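Local coordinates for protein lipid A deacylase PagL (Pseudomonas aeruginosa, PDB 2ERV) that hydrolyses the ester bond at the 3 position of lipid A in the outer membrane, releasing the primary fatty acyl chain from lipopolysaccharide, at residues V67-F70 with I75-F78; Y40-Y45 with E105-A110; A86-T91 with I125-A130. All coordinates share one frame; numbering follows the deposited sequence.

Contact 1. Residues V67-F70 with I75-F78; sequences VYEF and IKPF
Phe70 N donates to Pro77 O across the two antiparallel strands at 2.9 Å. Proline has no N-H to return the bond, and Phe70 O instead lies 3.4 Å from Lys76 CB. One step on, Glu69 and Phe78 form a non-hydrogen-bonded pair, their CA atoms 4.3 Å apart, and Phe78 CA makes a CA-H...O contact of 3.2 Å with Tyr68 O.

Side chains fill in around this ladder. The Phe70 ring turns an edge to the chain, CD2 lying 3.4 Å from Pro77 O, while Tyr68 CD2 sits over the centre of one face. On the face carrying Glu69 and Phe78, Val67 CG1 reaches Phe78 CB at 3.9 Å. Glu69 is extended, CG anti to its backbone N (chi1 176°), and its carboxyl carbon CD passes 3.6 Å from Lys76 CD. Only the aliphatic part of the lysine is used here: Lys76 NZ turns back to Gly72 O in the connecting turn, and Glu69 OE1 forms a salt bridge with Arg36.

A detergent molecule touches Phe70, Pro77 and Phe78. Phe70 and Pro77 are apolar, as suits a membrane-facing surface, whereas the Phe78 ring starts from the inner face with Glu69. The hairpin belongs to the outer-membrane beta barrel, strand 57-70 bonding onward to strand 35-48 and strand 75-88 to strand 102-114.

Contact 2. Residues Y40-Y45 with E105-A110; sequences YWDAGY and EDRIGA. With CA (calcium ion), chain C; CXE (pentaethylene glycol monodecyl ether), chain E.
Asp42 and Arg107 join strands 35-48 and 102-114 through the barrel interior by a salt bridge in which both terminal nitrogens of the guanidinium hold one oxygen. Arg107 NH1 is 2.7 Å from Asp42 OD2 and Arg107 NH2 is 2.8 Å from the same atom. The oxygen sits at the guanidinium edge, near its plane, whereas the carboxylate is turned 70° from that plane. NH1 uses the anti lone pair of OD2, and NH2 meets it from above the carboxylate. The length of the arginine side chain covers the gap, the CA atoms of Asp42 and Arg107 being 11.1 Å apart, and a bend at chi3 (-69°) turns the guanidinium so that its end meets OD2.

Further polar links surround this grip. A water donates to Asp42 O at 3.0 Å and to Glu105 OE1 at 2.7 Å, tying the second strand's acid to the first strand's backbone; Arg107 NH1 also makes a long ion pair with Glu105 OE1. Arg18 bridges both acids, binding Asp42 OD2 and Glu105 OE2, while Ser22 takes Asp42 OD1.

Tyr40 OH comes within 3.5 Å of Arg107 NH2, with its hydrogen bond going to Glu80.

On the outer face, by contrast, Asp106 OD2 binds a calcium ion at 2.5 Å. Ile108 suits the lipid-facing surface of the barrel, where its CD1 lies 3.8 Å from the terminal hydroxyl oxygen O26 of a detergent molecule.

Buried acids matched by two arginines in this way would be expected to stay ionised. At this level the barrel interior holds a salt-bridge network, which connects facing strands by charge and water.

Contact 3. Residues A86-T91 with I125-A130; sequences AAFSGT and IHYSNA
Phe88 and Tyr127 form a T-shaped pair: the edge of the phenylalanine ring stands on one face of the tyrosine, the planes at 89° and the centroids 5.2 Å apart. Phe88 CZ leads, 3.6 Å from Tyr127 CG and displaced toward the rim of that face. At the edge of the same tyrosine ring, near its plane, Ala86 CB lies 3.6 Å from Tyr127 CE1; a methyl group is small enough to let the ring lie close to strand 75-88. Trp48 meets both aromatic rings from outside the two segments.

Strand 102-114 runs between the two strands in the barrel wall, so these inward side chains meet inside the barrel. Tyr127 suits the place because its ring packs against apolar carbons while its hydroxyl makes a weak hydrogen bond with Glu105. Its CG lies anti to the carbonyl carbon (chi1 -63°), which carries the ring across to Phe88.

On the other face of strand 119-128 are two members of the Ser-His-Glu catalytic triad. His126 NE2 is 2.7 Å from Ser128 OG in a hydrogen bond, and His126 ND1 bonds to Glu140, giving the charge-relay order. Asn129, critical for activity, follows directly; its ND2 bonds to Ser100 OG and Lys133 O, and its backbone N to Asn136.

Contacts 2 and 3 are buried, whereas contact 1 is partly buried and lies across the chain's centre from contact 3. Contact 1 joins adjacent hairpin strands through their backbones; contacts 2 and 3 join non-neighbouring strands chiefly by side chains, contact 2 through ions and also a water on a backbone oxygen, contact 3 through aromatic rings. Strand 75-88 serves contacts 1 and 3, at different heights of the barrel. Contact 1 touches contact 2 where Val67 CG2 packs 3.6 Å from Tyr40 CE1. In the wall, Asp106 O lies 2.7 Å from His126 N, a probable backbone hydrogen bond between strands 102-114 and 119-128. Inside, the charged level of contact 2 adjoins contact 3's aromatic pair.

Contact 1. Residues V67-F70 with I75-F78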
ATOM      1  N   VAL A  67       9.893  -4.209  -6.477  1.00 22.99           N
ATOM      2  CA  VAL A  67       9.019  -4.555  -7.589  1.00 23.01           C
ATOM      3  C   VAL A  67       9.751  -5.513  -8.437  1.00 22.96           C
ATOM      4  O   VAL A  67      10.894  -5.233  -8.822  1.00 21.99           O
ATOM      5  CB  VAL A  67       8.683  -3.269  -8.430  1.00 23.20           C
ATOM      6  CG1 VAL A  67       7.916  -3.595  -9.728  1.00 23.49           C
ATOM      7  CG2 VAL A  67       7.855  -2.289  -7.577  1.00 22.79           C
ATOM      8  N   TYR A  68       9.118  -6.619  -8.798  1.00 23.67           N
ATOM      9  CA  TYR A  68       9.674  -7.360  -9.918  1.00 23.32           C
ATOM     10  C   TYR A  68       8.825  -7.050 -11.157  1.00 24.14           C
ATOM     11  O   TYR A  68       7.633  -7.339 -11.180  1.00 24.20           O
ATOM     12  CB  TYR A  68       9.743  -8.879  -9.658  1.00 23.63           C
ATOM     13  CG  TYR A  68      10.573  -9.543 -10.727  1.00 24.94           C
ATOM     14  CD1 TYR A  68      11.975  -9.668 -10.590  1.00 23.85           C
ATOM     15  CD2 TYR A  68       9.984  -9.968 -11.905  1.00 26.47           C
ATOM     16  CE1 TYR A  68      12.758 -10.284 -11.619  1.00 23.17           C
ATOM     17  CE2 TYR A  68      10.736 -10.502 -12.918  1.00 25.50           C
ATOM     18  CZ  TYR A  68      12.127 -10.664 -12.758  1.00 26.02           C
ATOM     19  OH  TYR A  68      12.829 -11.224 -13.780  1.00 25.74           O
ATOM     20  N   GLU A  69       9.454  -6.517 -12.203  1.00 24.02           N
ATOM     21  CA  GLU A  69       8.731  -6.064 -13.370  1.00 25.03           C
ATOM     22  C   GLU A  69       9.133  -6.998 -14.475  1.00 25.63           C
ATOM     23  O   GLU A  69      10.303  -7.085 -14.803  1.00 24.40           O
ATOM     24  CB  GLU A  69       9.125  -4.641 -13.738  1.00 26.26           C
ATOM     25  CG  GLU A  69       8.461  -4.154 -15.024  1.00 27.75           C
ATOM     26  CD  GLU A  69       9.115  -2.886 -15.541  1.00 35.60           C
ATOM     27  OE1 GLU A  69      10.261  -2.948 -16.092  1.00 34.83           O
ATOM     28  OE2 GLU A  69       8.481  -1.820 -15.387  1.00 37.90           O
ATOM     29  N   PHE A  70       8.166  -7.722 -15.021  1.00 25.19           N
ATOM     30  CA  PHE A  70       8.422  -8.634 -16.109  1.00 25.79           C
ATOM     31  C   PHE A  70       8.551  -7.888 -17.454  1.00 26.78           C
ATOM     32  O   PHE A  70       7.917  -6.865 -17.655  1.00 25.37           O
ATOM     33  CB  PHE A  70       7.245  -9.630 -16.187  1.00 25.21           C
ATOM     34  CG  PHE A  70       7.153 -10.548 -15.006  1.00 25.38           C
ATOM     35  CD1 PHE A  70       7.829 -11.778 -15.026  1.00 26.63           C
ATOM     36  CD2 PHE A  70       6.414 -10.188 -13.858  1.00 24.59           C
ATOM     37  CE1 PHE A  70       7.758 -12.656 -13.923  1.00 27.90           C
ATOM     38  CE2 PHE A  70       6.342 -11.042 -12.721  1.00 26.04           C
ATOM     39  CZ  PHE A  70       7.025 -12.291 -12.756  1.00 24.88           C
ATOM     40  N   ILE A  75       2.549  -3.155 -22.240  1.00 35.49           N
ATOM     41  CA  ILE A  75       2.143  -3.673 -20.902  1.00 33.54           C
ATOM     42  C   ILE A  75       3.228  -4.513 -20.223  1.00 32.80           C
ATOM     43  O   ILE A  75       3.638  -5.563 -20.740  1.00 32.76           O
ATOM     44  CB  ILE A  75       0.808  -4.479 -20.982  1.00 33.56           C
ATOM     45  CG1 ILE A  75      -0.193  -3.738 -21.861  1.00 34.71           C
ATOM     46  CG2 ILE A  75       0.258  -4.701 -19.586  1.00 34.52           C
ATOM     47  CD1 ILE A  75      -1.579  -4.285 -21.829  1.00 36.90           C
ATOM     48  N   LYS A  76       3.671  -4.084 -19.036  1.00 30.86           N
ATOM     49  CA  LYS A  76       4.612  -4.891 -18.243  1.00 29.27           C
ATOM     50  C   LYS A  76       3.920  -5.359 -16.960  1.00 27.06           C
ATOM     51  O   LYS A  76       3.680  -4.546 -16.080  1.00 26.38           O
ATOM     52  CB  LYS A  76       5.907  -4.083 -17.913  1.00 29.32           C
ATOM     53  CG  LYS A  76       6.662  -3.544 -19.208  1.00 32.32           C
ATOM     54  CD  LYS A  76       7.891  -2.652 -18.891  1.00 31.54           C
ATOM     55  CE  LYS A  76       8.636  -2.181 -20.174  1.00 37.97           C
ATOM     56  NZ  LYS A  76       7.710  -1.976 -21.388  1.00 40.89           N
ATOM     57  N   PRO A  77       3.622  -6.655 -16.827  1.00 25.57           N
ATOM     58  CA  PRO A  77       3.127  -7.159 -15.553  1.00 24.38           C
ATOM     59  C   PRO A  77       4.160  -6.986 -14.472  1.00 25.72           C
ATOM     60  O   PRO A  77       5.381  -7.056 -14.761  1.00 24.17           O
ATOM     61  CB  PRO A  77       2.903  -8.646 -15.800  1.00 24.74           C
ATOM     62  CG  PRO A  77       2.892  -8.826 -17.378  1.00 26.45           C
ATOM     63  CD  PRO A  77       3.819  -7.721 -17.836  1.00 24.09           C
ATOM     64  N   PHE A  78       3.702  -6.789 -13.217  1.00 23.93           N
ATOM     65  CA  PHE A  78       4.653  -6.639 -12.112  1.00 24.00           C
ATOM     66  C   PHE A  78       4.062  -7.220 -10.850  1.00 23.61           C
ATOM     67  O   PHE A  78       2.835  -7.293 -10.720  1.00 20.05           O
ATOM     68  CB  PHE A  78       5.057  -5.160 -11.891  1.00 24.60           C
ATOM     69  CG  PHE A  78       3.924  -4.264 -11.387  1.00 26.90           C
ATOM     70  CD1 PHE A  78       3.195  -3.492 -12.290  1.00 28.65           C
ATOM     71  CD2 PHE A  78       3.621  -4.166 -10.017  1.00 27.99           C
ATOM     72  CE1 PHE A  78       2.162  -2.654 -11.847  1.00 29.26           C
ATOM     73  CE2 PHE A  78       2.566  -3.334  -9.565  1.00 27.65           C
ATOM     74  CZ  PHE A  78       1.847  -2.574 -10.480  1.00 28.40           C
TER

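Contact 2. Residues Y40-Y45 with E105-A110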
ATOM      1  N   TYR A  40      10.418   1.390  -5.515  1.00 24.14           N
ATOM      2  CA  TYR A  40      10.050   2.791  -5.353  1.00 24.60           C
ATOM      3  C   TYR A  40       9.784   3.137  -3.898  1.00 24.63           C
ATOM      4  O   TYR A  40       9.516   2.237  -3.070  1.00 22.58           O
ATOM      5  CB  TYR A  40       8.883   3.198  -6.266  1.00 25.41           C
ATOM      6  CG  TYR A  40       7.580   2.462  -6.000  1.00 25.93           C
ATOM      7  CD1 TYR A  40       7.322   1.227  -6.603  1.00 26.67           C
ATOM      8  CD2 TYR A  40       6.628   2.998  -5.152  1.00 27.95           C
ATOM      9  CE1 TYR A  40       6.086   0.554  -6.378  1.00 26.08           C
ATOM     10  CE2 TYR A  40       5.436   2.351  -4.896  1.00 26.46           C
ATOM     11  CZ  TYR A  40       5.166   1.137  -5.501  1.00 26.54           C
ATOM     12  OH  TYR A  40       3.958   0.536  -5.258  1.00 25.33           O
ATOM     13  N   TRP A  41       9.877   4.431  -3.583  1.00 23.95           N
ATOM     14  CA  TRP A  41       9.522   4.878  -2.260  1.00 24.72           C
ATOM     15  C   TRP A  41       8.066   5.251  -2.369  1.00 25.11           C
ATOM     16  O   TRP A  41       7.697   5.936  -3.288  1.00 25.51           O
ATOM     17  CB  TRP A  41      10.295   6.131  -1.891  1.00 25.35           C
ATOM     18  CG  TRP A  41      11.758   5.930  -1.770  1.00 26.57           C
ATOM     19  CD1 TRP A  41      12.743   6.411  -2.608  1.00 28.64           C
ATOM     20  CD2 TRP A  41      12.424   5.206  -0.740  1.00 28.55           C
ATOM     21  NE1 TRP A  41      13.982   6.013  -2.152  1.00 27.56           N
ATOM     22  CE2 TRP A  41      13.815   5.289  -0.994  1.00 28.84           C
ATOM     23  CE3 TRP A  41      11.988   4.521   0.407  1.00 30.08           C
ATOM     24  CZ2 TRP A  41      14.766   4.682  -0.159  1.00 30.32           C
ATOM     25  CZ3 TRP A  41      12.943   3.945   1.256  1.00 29.04           C
ATOM     26  CH2 TRP A  41      14.313   4.031   0.963  1.00 28.88           C
ATOM     27  N   ASP A  42       7.263   4.831  -1.414  1.00 25.89           N
ATOM     28  CA  ASP A  42       5.823   5.050  -1.500  1.00 27.27           C
ATOM     29  C   ASP A  42       5.313   5.806  -0.241  1.00 26.57           C
ATOM     30  O   ASP A  42       5.470   5.325   0.895  1.00 26.65           O
ATOM     31  CB  ASP A  42       5.099   3.713  -1.655  1.00 27.22           C
ATOM     32  CG  ASP A  42       3.682   3.892  -2.177  1.00 31.25           C
ATOM     33  OD1 ASP A  42       3.486   4.739  -3.070  1.00 32.93           O
ATOM     34  OD2 ASP A  42       2.703   3.236  -1.799  1.00 33.76           O
ATOM     35  N   ALA A  43       4.721   6.971  -0.463  1.00 25.53           N
ATOM     36  CA  ALA A  43       4.066   7.767   0.596  1.00 26.20           C
ATOM     37  C   ALA A  43       2.536   7.671   0.406  1.00 26.81           C
ATOM     38  O   ALA A  43       2.036   7.805  -0.722  1.00 26.96           O
ATOM     39  CB  ALA A  43       4.524   9.222   0.526  1.00 25.48           C
ATOM     40  N   GLY A  44       1.808   7.419   1.490  1.00 25.99           N
ATOM     41  CA  GLY A  44       0.383   7.146   1.379  1.00 25.92           C
ATOM     42  C   GLY A  44      -0.409   7.923   2.408  1.00 26.97           C
ATOM     43  O   GLY A  44      -0.000   8.054   3.573  1.00 26.53           O
ATOM     44  N   TYR A  45      -1.538   8.468   1.979  1.00 26.37           N
ATOM     45  CA  TYR A  45      -2.452   9.050   2.937  1.00 27.77           C
ATOM     46  C   TYR A  45      -3.758   8.225   2.808  1.00 25.88           C
ATOM     47  O   TYR A  45      -4.297   8.147   1.722  1.00 25.07           O
ATOM     48  CB  TYR A  45      -2.698  10.551   2.643  1.00 29.59           C
ATOM     49  CG  TYR A  45      -4.001  10.929   3.248  1.00 35.87           C
ATOM     50  CD1 TYR A  45      -4.144  11.006   4.636  1.00 40.34           C
ATOM     51  CD2 TYR A  45      -5.144  11.070   2.453  1.00 42.22           C
ATOM     52  CE1 TYR A  45      -5.373  11.278   5.208  1.00 41.67           C
ATOM     53  CE2 TYR A  45      -6.395  11.336   3.015  1.00 44.87           C
ATOM     54  CZ  TYR A  45      -6.497  11.438   4.399  1.00 42.03           C
ATOM     55  OH  TYR A  45      -7.744  11.684   4.968  1.00 42.46           O
ATOM     56  N   GLU A 105       3.687  -1.307   8.237  1.00 28.11           N
ATOM     57  CA  GLU A 105       2.862  -1.506   7.053  1.00 28.82           C
ATOM     58  C   GLU A 105       3.518  -2.622   6.276  1.00 28.37           C
ATOM     59  O   GLU A 105       4.649  -2.438   5.876  1.00 29.01           O
ATOM     60  CB  GLU A 105       2.924  -0.266   6.155  1.00 29.00           C
ATOM     61  CG  GLU A 105       2.075  -0.361   4.879  1.00 28.20           C
ATOM     62  CD  GLU A 105       2.155   0.903   4.026  1.00 33.32           C
ATOM     63  OE1 GLU A 105       3.299   1.295   3.673  1.00 34.70           O
ATOM     64  OE2 GLU A 105       1.072   1.532   3.728  1.00 34.85           O
ATOM     65  N   ASP A 106       2.850  -3.769   6.096  1.00 27.58           N
ATOM     66  CA  ASP A 106       3.344  -4.868   5.236  1.00 26.81           C
ATOM     67  C   ASP A 106       2.436  -4.979   4.037  1.00 26.43           C
ATOM     68  O   ASP A 106       1.209  -5.031   4.208  1.00 24.82           O
ATOM     69  CB  ASP A 106       3.262  -6.207   5.982  1.00 28.03           C
ATOM     70  CG  ASP A 106       4.201  -6.282   7.174  1.00 30.79           C
ATOM     71  OD1 ASP A 106       5.387  -5.891   7.078  1.00 33.96           O
ATOM     72  OD2 ASP A 106       3.812  -6.640   8.297  1.00 34.15           O
ATOM     73  N   ARG A 107       3.005  -4.999   2.828  1.00 25.55           N
ATOM     74  CA  ARG A 107       2.161  -4.964   1.646  1.00 25.24           C
ATOM     75  C   ARG A 107       2.659  -5.900   0.554  1.00 24.44           C
ATOM     76  O   ARG A 107       3.875  -6.146   0.435  1.00 23.65           O
ATOM     77  CB  ARG A 107       2.113  -3.537   1.077  1.00 26.52           C
ATOM     78  CG  ARG A 107       3.479  -2.872   1.064  1.00 28.74           C
ATOM     79  CD  ARG A 107       3.413  -1.377   0.898  1.00 31.41           C
ATOM     80  NE  ARG A 107       2.951  -1.043  -0.441  1.00 30.71           N
ATOM     81  CZ  ARG A 107       2.784   0.205  -0.860  1.00 32.76           C
ATOM     82  NH1 ARG A 107       2.982   1.216  -0.037  1.00 30.57           N
ATOM     83  NH2 ARG A 107       2.414   0.427  -2.087  1.00 34.73           N
ATOM     84  N   ILE A 108       1.715  -6.419  -0.221  1.00 23.47           N
ATOM     85  CA  ILE A 108       2.003  -7.087  -1.512  1.00 23.82           C
ATOM     86  C   ILE A 108       1.053  -6.563  -2.559  1.00 23.90           C
ATOM     87  O   ILE A 108       0.040  -5.957  -2.229  1.00 25.56           O
ATOM     88  CB  ILE A 108       1.853  -8.610  -1.432  1.00 24.25           C
ATOM     89  CG1 ILE A 108       0.475  -8.985  -0.891  1.00 26.96           C
ATOM     90  CG2 ILE A 108       2.910  -9.189  -0.543  1.00 27.86           C
ATOM     91  CD1 ILE A 108       0.044 -10.397  -1.245  1.00 28.95           C
ATOM     92  N   GLY A 109       1.352  -6.795  -3.826  1.00 23.27           N
ATOM     93  CA  GLY A 109       0.567  -6.205  -4.881  1.00 21.77           C
ATOM     94  C   GLY A 109       0.985  -6.831  -6.214  1.00 21.77           C
ATOM     95  O   GLY A 109       2.058  -7.455  -6.317  1.00 21.47           O
ATOM     96  N   ALA A 110       0.149  -6.619  -7.223  1.00 21.52           N
ATOM     97  CA  ALA A 110       0.429  -7.065  -8.579  1.00 22.68           C
ATOM     98  C   ALA A 110      -0.338  -6.141  -9.529  1.00 23.77           C
ATOM     99  O   ALA A 110      -1.411  -5.590  -9.168  1.00 24.12           O
ATOM    100  CB  ALA A 110      -0.036  -8.542  -8.741  1.00 22.79           C
TER
HETATM  101 CA    CA C 195       5.670  -8.022   9.106  1.00 21.89          CA
HETATM  102  C10 CXE E 600     -16.048  -2.384  -2.545  1.00 62.60           C
HETATM  103  O11 CXE E 600     -14.674  -1.997  -2.480  1.00 61.99           O
HETATM  104  C12 CXE E 600     -13.826  -3.121  -2.692  1.00 60.35           C
HETATM  105  C13 CXE E 600     -12.966  -2.899  -3.933  1.00 59.98           C
HETATM  106  O14 CXE E 600     -11.691  -3.479  -3.671  1.00 57.22           O
HETATM  107  C15 CXE E 600     -11.267  -4.416  -4.651  1.00 56.26           C
HETATM  108  C16 CXE E 600     -10.497  -5.518  -3.958  1.00 53.55           C
HETATM  109  O17 CXE E 600      -9.347  -5.790  -4.732  1.00 53.93           O
HETATM  110  C18 CXE E 600      -8.892  -7.131  -4.580  1.00 54.67           C
HETATM  111  C19 CXE E 600      -7.470  -7.152  -4.042  1.00 54.82           C
HETATM  112  O20 CXE E 600      -7.389  -8.181  -3.054  1.00 57.87           O
HETATM  113  C21 CXE E 600      -6.445  -9.219  -3.349  1.00 57.00           C
HETATM  114  C22 CXE E 600      -5.069  -8.595  -3.494  1.00 54.47           C
HETATM  115  O23 CXE E 600      -4.058  -9.599  -3.514  1.00 55.68           O
HETATM  116  C24 CXE E 600      -2.812  -9.031  -3.906  1.00 51.37           C
HETATM  117  C25 CXE E 600      -2.251  -9.965  -4.953  1.00 53.11           C
HETATM  118  O26 CXE E 600      -0.843  -9.914  -4.877  1.00 55.90           O
HETATM  119  O   HOH W   1       3.399   3.543   2.193  1.00 29.92           O

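Contact 3. Residues A86-T91 with I125-A130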
ATOM      1  N   ALA A  86       3.715   3.375   9.494  1.00 27.43           N
ATOM      2  CA  ALA A  86       2.454   4.122   9.386  1.00 27.40           C
ATOM      3  C   ALA A  86       2.112   4.740  10.737  1.00 26.59           C
ATOM      4  O   ALA A  86       2.367   4.129  11.779  1.00 26.29           O
ATOM      5  CB  ALA A  86       1.308   3.180   8.950  1.00 26.26           C
ATOM      6  N   ALA A  87       1.493   5.926  10.705  1.00 24.90           N
ATOM      7  CA  ALA A  87       0.984   6.589  11.894  1.00 25.29           C
ATOM      8  C   ALA A  87      -0.498   6.843  11.655  1.00 25.94           C
ATOM      9  O   ALA A  87      -0.845   7.470  10.647  1.00 25.18           O
ATOM     10  CB  ALA A  87       1.731   7.948  12.118  1.00 23.94           C
ATOM     11  N   PHE A  88      -1.342   6.347  12.566  1.00 25.10           N
ATOM     12  CA  PHE A  88      -2.767   6.546  12.482  1.00 26.96           C
ATOM     13  C   PHE A  88      -3.188   7.724  13.369  1.00 27.87           C
ATOM     14  O   PHE A  88      -2.495   8.065  14.365  1.00 27.77           O
ATOM     15  CB  PHE A  88      -3.540   5.272  12.891  1.00 26.02           C
ATOM     16  CG  PHE A  88      -3.488   4.153  11.847  1.00 24.79           C
ATOM     17  CD1 PHE A  88      -4.625   3.826  11.104  1.00 22.88           C
ATOM     18  CD2 PHE A  88      -2.328   3.404  11.655  1.00 25.19           C
ATOM     19  CE1 PHE A  88      -4.591   2.745  10.124  1.00 21.10           C
ATOM     20  CE2 PHE A  88      -2.259   2.358  10.667  1.00 24.09           C
ATOM     21  CZ  PHE A  88      -3.408   2.020   9.928  1.00 23.27           C
ATOM     22  N   SER A  89      -4.319   8.319  13.009  1.00 28.48           N
ATOM     23  CA  SER A  89      -4.861   9.461  13.751  1.00 29.42           C
ATOM     24  C   SER A  89      -5.508   9.047  15.069  1.00 30.83           C
ATOM     25  O   SER A  89      -5.831   9.918  15.890  1.00 32.81           O
ATOM     26  CB  SER A  89      -5.823  10.264  12.859  1.00 28.19           C
ATOM     27  OG  SER A  89      -7.012   9.531  12.656  1.00 27.03           O
ATOM     28  N   GLY A  90      -5.690   7.742  15.302  1.00 30.77           N
ATOM     29  CA  GLY A  90      -6.147   7.238  16.631  1.00 31.09           C
ATOM     30  C   GLY A  90      -5.754   5.778  16.760  1.00 31.85           C
ATOM     31  O   GLY A  90      -5.177   5.206  15.824  1.00 32.43           O
ATOM     32  N   THR A  91      -6.029   5.161  17.905  1.00 31.50           N
ATOM     33  CA  THR A  91      -5.660   3.764  18.101  1.00 30.70           C
ATOM     34  C   THR A  91      -6.801   2.817  17.749  1.00 30.36           C
ATOM     35  O   THR A  91      -6.589   1.604  17.720  1.00 30.50           O
ATOM     36  CB  THR A  91      -5.247   3.504  19.564  1.00 31.91           C
ATOM     37  OG1 THR A  91      -6.304   3.937  20.416  1.00 29.33           O
ATOM     38  CG2 THR A  91      -4.061   4.407  20.009  1.00 30.01           C
ATOM     39  N   ILE A 125      -2.647  -4.743   1.992  1.00 21.16           N
ATOM     40  CA  ILE A 125      -1.761  -4.114   2.960  1.00 22.27           C
ATOM     41  C   ILE A 125      -2.258  -4.448   4.343  1.00 22.72           C
ATOM     42  O   ILE A 125      -3.463  -4.421   4.589  1.00 22.89           O
ATOM     43  CB  ILE A 125      -1.704  -2.569   2.796  1.00 22.02           C
ATOM     44  CG1 ILE A 125      -1.406  -2.205   1.327  1.00 22.75           C
ATOM     45  CG2 ILE A 125      -0.660  -2.004   3.749  1.00 21.53           C
ATOM     46  CD1 ILE A 125      -1.502  -0.715   1.021  1.00 23.55           C
ATOM     47  N   HIS A 126      -1.326  -4.800   5.224  1.00 21.19           N
ATOM     48  CA  HIS A 126      -1.659  -5.067   6.629  1.00 22.31           C
ATOM     49  C   HIS A 126      -0.891  -4.172   7.593  1.00 22.43           C
ATOM     50  O   HIS A 126       0.301  -3.904   7.399  1.00 22.20           O
ATOM     51  CB  HIS A 126      -1.370  -6.553   6.931  1.00 22.77           C
ATOM     52  CG  HIS A 126      -1.254  -6.868   8.393  1.00 21.73           C
ATOM     53  ND1 HIS A 126      -2.355  -7.038   9.210  1.00 22.82           N
ATOM     54  CD2 HIS A 126      -0.166  -7.081   9.177  1.00 25.60           C
ATOM     55  CE1 HIS A 126      -1.946  -7.328  10.441  1.00 23.58           C
ATOM     56  NE2 HIS A 126      -0.623  -7.338  10.449  1.00 23.24           N
ATOM     57  N   TYR A 127      -1.564  -3.725   8.641  1.00 22.11           N
ATOM     58  CA  TYR A 127      -0.934  -2.832   9.590  1.00 23.84           C
ATOM     59  C   TYR A 127      -1.051  -3.441  10.982  1.00 23.59           C
ATOM     60  O   TYR A 127      -2.149  -3.821  11.392  1.00 24.29           O
ATOM     61  CB  TYR A 127      -1.673  -1.475   9.610  1.00 22.84           C
ATOM     62  CG  TYR A 127      -1.624  -0.711   8.303  1.00 23.57           C
ATOM     63  CD1 TYR A 127      -0.620   0.239   8.073  1.00 22.53           C
ATOM     64  CD2 TYR A 127      -2.586  -0.931   7.310  1.00 24.49           C
ATOM     65  CE1 TYR A 127      -0.573   0.962   6.862  1.00 21.78           C
ATOM     66  CE2 TYR A 127      -2.560  -0.193   6.104  1.00 22.46           C
ATOM     67  CZ  TYR A 127      -1.543   0.737   5.896  1.00 21.58           C
ATOM     68  OH  TYR A 127      -1.488   1.468   4.714  1.00 25.13           O
ATOM     69  N   SER A 128       0.064  -3.555  11.703  1.00 24.40           N
ATOM     70  CA  SER A 128       0.009  -4.015  13.118  1.00 24.21           C
ATOM     71  C   SER A 128       1.309  -3.624  13.798  1.00 24.57           C
ATOM     72  O   SER A 128       2.157  -3.082  13.147  1.00 24.45           O
ATOM     73  CB  SER A 128      -0.295  -5.511  13.252  1.00 24.98           C
ATOM     74  OG  SER A 128       0.670  -6.281  12.537  1.00 26.35           O
ATOM     75  N   ASN A 129       1.464  -3.918  15.091  1.00 25.42           N
ATOM     76  CA  ASN A 129       2.583  -3.370  15.859  1.00 27.71           C
ATOM     77  C   ASN A 129       3.544  -4.450  16.399  1.00 27.95           C
ATOM     78  O   ASN A 129       4.434  -4.162  17.227  1.00 28.66           O
ATOM     79  CB  ASN A 129       2.065  -2.394  16.968  1.00 27.52           C
ATOM     80  CG  ASN A 129       1.200  -3.092  18.033  1.00 30.07           C
ATOM     81  OD1 ASN A 129       1.505  -4.219  18.485  1.00 30.58           O
ATOM     82  ND2 ASN A 129       0.133  -2.438  18.442  1.00 25.99           N
ATOM     83  N   ALA A 130       3.404  -5.663  15.865  1.00 27.75           N
ATOM     84  CA  ALA A 130       4.232  -6.818  16.207  1.00 28.14           C
ATOM     85  C   ALA A 130       4.141  -7.214  17.680  1.00 29.06           C
ATOM     86  O   ALA A 130       5.104  -7.785  18.233  1.00 29.57           O
ATOM     87  CB  ALA A 130       5.662  -6.606  15.791  1.00 27.87           C
TER